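Enolase (alpha proteobacterium BAL199, PDB 3UGV) is a magnesium-binding member of the enolase superfamily, related to mandelate racemase and muconate lactonizing enzyme, that probably acts as a lyase on an undetermined substrate. Local coordinates at residues Ser124-Trp136 / Pro299-Met311. Numbering follows the deposited sequence.
Sequences SMIAASGVDMAVW and PDFMRIGGVSGWM
Phe301 and Met302 open the contact between the barrel domain of this enolase-superfamily fold and helix 123-142 of its N-terminal capping domain: CB of Phe301 lies 4.0 Å from SD of Met133, their side chains crossing at about a right angle. Met302 runs alongside Ile126, SD to CD1 3.7 Å, while its carbonyl O receives a CA-H...O contact from Ile126 (3.3 Å, 154° at the hydrogen). The bent chain of Met125 brings CE within 3.6 Å of Ile304 O. Gly305, at positive phi, ends the short turn. The shortest CA-CA distance between the segments follows, Gly306 CA to Ser129 CA at 4.3 Å, and Gly306 CA also comes within 4.0 Å of Met133 CG. Helix 306-311 then departs nearly perpendicular, at 95° to helix 124-136. At its first turn Val307 sets CG1 over one face of the Trp136 indole, 5° off the normal of the five-membered ring, and helix 330-337 also touches this valine through Val332. Ser308 meets both oxygens of the buried Asp132 carboxylate on their syn sides, somewhat out of its plane: N donates to OD2 and OG to OD1. That hydroxyl is gripped twice, since Trp136 NE1 donates at 3.1 Å to Ser308 OG, which sits in the indole plane.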
loop_
_atom_site.group_PDB
_atom_site.type_symbol
_atom_site.label_atom_id
_atom_site.label_comp_id
_atom_site.label_asym_id
_atom_site.label_seq_id
_atom_site.Cartn_x
_atom_site.Cartn_y
_atom_site.Cartn_z
ATOM N N SER F 124 -32.961 7.189 10.444
ATOM C CA SER F 124 -33.466 5.837 10.155
ATOM C C SER F 124 -32.917 4.819 11.159
ATOM O O SER F 124 -33.664 4.062 11.774
ATOM C CB SER F 124 -33.075 5.383 8.739
ATOM O OG SER F 124 -33.379 6.346 7.752
ATOM N N MET F 125 -31.594 4.810 11.287
ATOM C CA MET F 125 -30.880 3.931 12.189
ATOM C C MET F 125 -31.386 4.112 13.628
ATOM O O MET F 125 -31.578 3.140 14.359
ATOM C CB MET F 125 -29.370 4.228 12.092
ATOM C CG MET F 125 -28.472 3.383 13.004
ATOM S SD MET F 125 -28.789 1.622 12.789
ATOM C CE MET F 125 -27.161 1.062 12.305
ATOM N N ILE F 126 -31.615 5.365 14.016
ATOM C CA ILE F 126 -32.030 5.691 15.377
ATOM C C ILE F 126 -33.406 5.125 15.763
ATOM O O ILE F 126 -33.593 4.647 16.888
ATOM C CB ILE F 126 -31.968 7.205 15.631
ATOM C CG1 ILE F 126 -30.520 7.683 15.489
ATOM C CG2 ILE F 126 -32.487 7.533 17.018
ATOM C CD1 ILE F 126 -30.309 9.124 15.831
ATOM N N ALA F 127 -34.362 5.167 14.840
ATOM C CA ALA F 127 -35.674 4.612 15.128
ATOM C C ALA F 127 -35.560 3.101 15.253
ATOM O O ALA F 127 -36.089 2.510 16.199
ATOM C CB ALA F 127 -36.660 4.976 14.061
ATOM N N ALA F 128 -34.852 2.483 14.312
ATOM C CA ALA F 128 -34.630 1.036 14.353
ATOM C C ALA F 128 -33.884 0.574 15.606
ATOM O O ALA F 128 -34.185 -0.485 16.131
ATOM C CB ALA F 128 -33.902 0.561 13.105
ATOM N N SER F 129 -32.908 1.357 16.069
ATOM C CA SER F 129 -32.112 0.984 17.245
ATOM C C SER F 129 -32.968 0.962 18.509
ATOM O O SER F 129 -32.817 0.089 19.361
ATOM C CB SER F 129 -30.927 1.938 17.428
ATOM O OG SER F 129 -29.966 1.785 16.399
ATOM N N GLY F 130 -33.882 1.921 18.609
ATOM C CA GLY F 130 -34.809 1.990 19.727
ATOM C C GLY F 130 -35.745 0.798 19.791
ATOM O O GLY F 130 -36.051 0.288 20.877
ATOM N N VAL F 131 -36.218 0.364 18.625
ATOM C CA VAL F 131 -37.065 -0.817 18.540
ATOM C C VAL F 131 -36.232 -2.010 18.949
ATOM O O VAL F 131 -36.664 -2.833 19.751
ATOM C CB VAL F 131 -37.562 -1.048 17.104
ATOM C CG1 VAL F 131 -38.093 -2.458 16.941
ATOM C CG2 VAL F 131 -38.607 -0.004 16.723
ATOM N N ASP F 132 -35.020 -2.088 18.404
ATOM C CA ASP F 132 -34.143 -3.220 18.663
ATOM C C ASP F 132 -33.924 -3.458 20.161
ATOM O O ASP F 132 -34.051 -4.590 20.638
ATOM C CB ASP F 132 -32.804 -3.021 17.960
ATOM C CG ASP F 132 -31.919 -4.255 18.023
ATOM O OD1 ASP F 132 -32.177 -5.213 17.255
ATOM O OD2 ASP F 132 -30.955 -4.261 18.827
ATOM N N MET F 133 -33.598 -2.396 20.898
ATOM C CA MET F 133 -33.364 -2.522 22.335
ATOM C C MET F 133 -34.601 -3.007 23.084
ATOM O O MET F 133 -34.514 -3.917 23.904
ATOM C CB MET F 133 -32.866 -1.209 22.926
ATOM C CG MET F 133 -31.459 -0.880 22.500
ATOM S SD MET F 133 -30.919 0.679 23.195
ATOM C CE MET F 133 -31.793 1.842 22.156
ATOM N N ALA F 134 -35.747 -2.393 22.805
ATOM C CA ALA F 134 -37.008 -2.821 23.405
ATOM C C ALA F 134 -37.308 -4.289 23.107
ATOM O O ALA F 134 -37.686 -5.053 23.994
ATOM C CB ALA F 134 -38.156 -1.946 22.915
ATOM N N VAL F 135 -37.141 -4.678 21.851
ATOM C CA VAL F 135 -37.477 -6.032 21.437
ATOM C C VAL F 135 -36.567 -7.069 22.101
ATOM O O VAL F 135 -37.003 -8.162 22.460
ATOM C CB VAL F 135 -37.447 -6.160 19.901
ATOM C CG1 VAL F 135 -37.393 -7.611 19.477
ATOM C CG2 VAL F 135 -38.663 -5.486 19.320
ATOM N N TRP F 136 -35.303 -6.725 22.280
ATOM C CA TRP F 136 -34.393 -7.650 22.928
ATOM C C TRP F 136 -34.760 -7.759 24.399
ATOM O O TRP F 136 -34.611 -8.822 24.999
ATOM C CB TRP F 136 -32.945 -7.182 22.801
ATOM C CG TRP F 136 -32.225 -7.667 21.582
ATOM C CD1 TRP F 136 -31.917 -6.935 20.472
ATOM C CD2 TRP F 136 -31.696 -8.981 21.356
ATOM N NE1 TRP F 136 -31.244 -7.710 19.567
ATOM C CE2 TRP F 136 -31.085 -8.969 20.084
ATOM C CE3 TRP F 136 -31.679 -10.164 22.101
ATOM C CZ2 TRP F 136 -30.462 -10.095 19.541
ATOM C CZ3 TRP F 136 -31.059 -11.289 21.556
ATOM C CH2 TRP F 136 -30.459 -11.243 20.292
ATOM N N PRO F 299 -19.064 2.746 20.574
ATOM C CA PRO F 299 -20.345 2.931 19.878
ATOM C C PRO F 299 -21.476 3.387 20.803
ATOM O O PRO F 299 -21.524 3.032 21.982
ATOM C CB PRO F 299 -20.648 1.537 19.322
ATOM C CG PRO F 299 -19.331 0.869 19.271
ATOM C CD PRO F 299 -18.587 1.364 20.471
ATOM N N ASP F 300 -22.364 4.195 20.246
ATOM C CA ASP F 300 -23.565 4.666 20.905
ATOM C C ASP F 300 -24.715 3.774 20.434
ATOM O O ASP F 300 -24.815 3.492 19.239
ATOM C CB ASP F 300 -23.807 6.114 20.478
ATOM C CG ASP F 300 -25.127 6.655 20.971
ATOM O OD1 ASP F 300 -26.164 6.299 20.378
ATOM O OD2 ASP F 300 -25.132 7.440 21.945
ATOM N N PHE F 301 -25.584 3.338 21.351
ATOM C CA PHE F 301 -26.618 2.334 21.019
ATOM C C PHE F 301 -27.730 2.778 20.058
ATOM O O PHE F 301 -28.306 1.954 19.337
ATOM C CB PHE F 301 -27.201 1.704 22.292
ATOM C CG PHE F 301 -26.191 0.912 23.065
ATOM C CD1 PHE F 301 -25.919 -0.405 22.725
ATOM C CD2 PHE F 301 -25.471 1.500 24.088
ATOM C CE1 PHE F 301 -24.967 -1.129 23.409
ATOM C CE2 PHE F 301 -24.513 0.780 24.781
ATOM C CZ PHE F 301 -24.257 -0.533 24.439
ATOM N N MET F 302 -28.047 4.065 20.036
ATOM C CA MET F 302 -29.033 4.511 19.066
ATOM C C MET F 302 -28.444 4.603 17.655
ATOM O O MET F 302 -29.188 4.582 16.676
ATOM C CB MET F 302 -29.682 5.831 19.478
ATOM C CG MET F 302 -28.914 7.045 19.061
ATOM S SD MET F 302 -29.814 8.568 19.407
ATOM C CE MET F 302 -28.522 9.784 19.136
ATOM N N ARG F 303 -27.115 4.664 17.554
ATOM C CA ARG F 303 -26.459 4.854 16.260
ATOM C C ARG F 303 -25.860 3.562 15.703
ATOM O O ARG F 303 -25.869 3.345 14.494
ATOM C CB ARG F 303 -25.370 5.928 16.344
ATOM C CG ARG F 303 -25.865 7.332 16.654
ATOM C CD ARG F 303 -24.766 8.400 16.470
ATOM N NE ARG F 303 -25.219 9.709 16.940
ATOM C CZ ARG F 303 -24.904 10.247 18.123
ATOM N NH1 ARG F 303 -24.108 9.609 18.971
ATOM N NH2 ARG F 303 -25.386 11.435 18.468
ATOM N N ILE F 304 -25.330 2.711 16.579
ATOM C CA ILE F 304 -24.694 1.483 16.126
ATOM C C ILE F 304 -25.703 0.419 15.676
ATOM O O ILE F 304 -25.338 -0.530 14.977
ATOM C CB ILE F 304 -23.765 0.875 17.201
ATOM C CG1 ILE F 304 -22.792 -0.130 16.565
ATOM C CG2 ILE F 304 -24.579 0.211 18.299
ATOM C CD1 ILE F 304 -21.543 0.512 15.963
ATOM N N GLY F 305 -26.959 0.563 16.096
ATOM C CA GLY F 305 -27.998 -0.400 15.759
ATOM C C GLY F 305 -28.462 -1.234 16.947
ATOM O O GLY F 305 -28.746 -2.428 16.812
ATOM N N GLY F 306 -28.529 -0.594 18.114
ATOM C CA GLY F 306 -29.037 -1.220 19.318
ATOM C C GLY F 306 -28.205 -2.393 19.789
ATOM O O GLY F 306 -26.988 -2.411 19.619
ATOM N N VAL F 307 -28.868 -3.380 20.386
ATOM C CA VAL F 307 -28.188 -4.585 20.836
ATOM C C VAL F 307 -27.623 -5.376 19.650
ATOM O O VAL F 307 -26.492 -5.859 19.701
ATOM C CB VAL F 307 -29.119 -5.480 21.681
ATOM C CG1 VAL F 307 -28.471 -6.824 21.923
ATOM C CG2 VAL F 307 -29.467 -4.792 23.010
ATOM N N SER F 308 -28.409 -5.484 18.582
ATOM C CA SER F 308 -27.994 -6.227 17.386
ATOM C C SER F 308 -26.718 -5.681 16.779
ATOM O O SER F 308 -25.764 -6.431 16.550
ATOM C CB SER F 308 -29.092 -6.198 16.317
ATOM O OG SER F 308 -30.228 -6.908 16.753
ATOM N N GLY F 309 -26.710 -4.373 16.509
ATOM C CA GLY F 309 -25.526 -3.709 15.982
ATOM C C GLY F 309 -24.319 -3.768 16.900
ATOM O O GLY F 309 -23.195 -3.931 16.429
ATOM N N TRP F 310 -24.535 -3.647 18.211
ATOM C CA TRP F 310 -23.413 -3.723 19.143
ATOM C C TRP F 310 -22.717 -5.075 19.061
ATOM O O TRP F 310 -21.485 -5.146 19.038
ATOM C CB TRP F 310 -23.853 -3.464 20.582
ATOM C CG TRP F 310 -22.715 -3.677 21.552
ATOM C CD1 TRP F 310 -22.273 -4.866 22.036
ATOM C CD2 TRP F 310 -21.853 -2.673 22.108
ATOM N NE1 TRP F 310 -21.204 -4.669 22.869
ATOM C CE2 TRP F 310 -20.927 -3.330 22.930
ATOM C CE3 TRP F 310 -21.787 -1.280 21.995
ATOM C CZ2 TRP F 310 -19.940 -2.645 23.645
ATOM C CZ3 TRP F 310 -20.805 -0.601 22.696
ATOM C CH2 TRP F 310 -19.900 -1.284 23.513
ATOM N N MET F 311 -23.499 -6.152 19.020
ATOM C CA MET F 311 -22.908 -7.491 19.042
ATOM C C MET F 311 -22.094 -7.740 17.782
ATOM O O MET F 311 -21.042 -8.372 17.828
ATOM C CB MET F 311 -23.973 -8.589 19.229
ATOM C CG MET F 311 -24.743 -8.544 20.572
ATOM S SD MET F 311 -23.728 -8.389 22.057
ATOM C CE MET F 311 -22.693 -9.837 21.936
#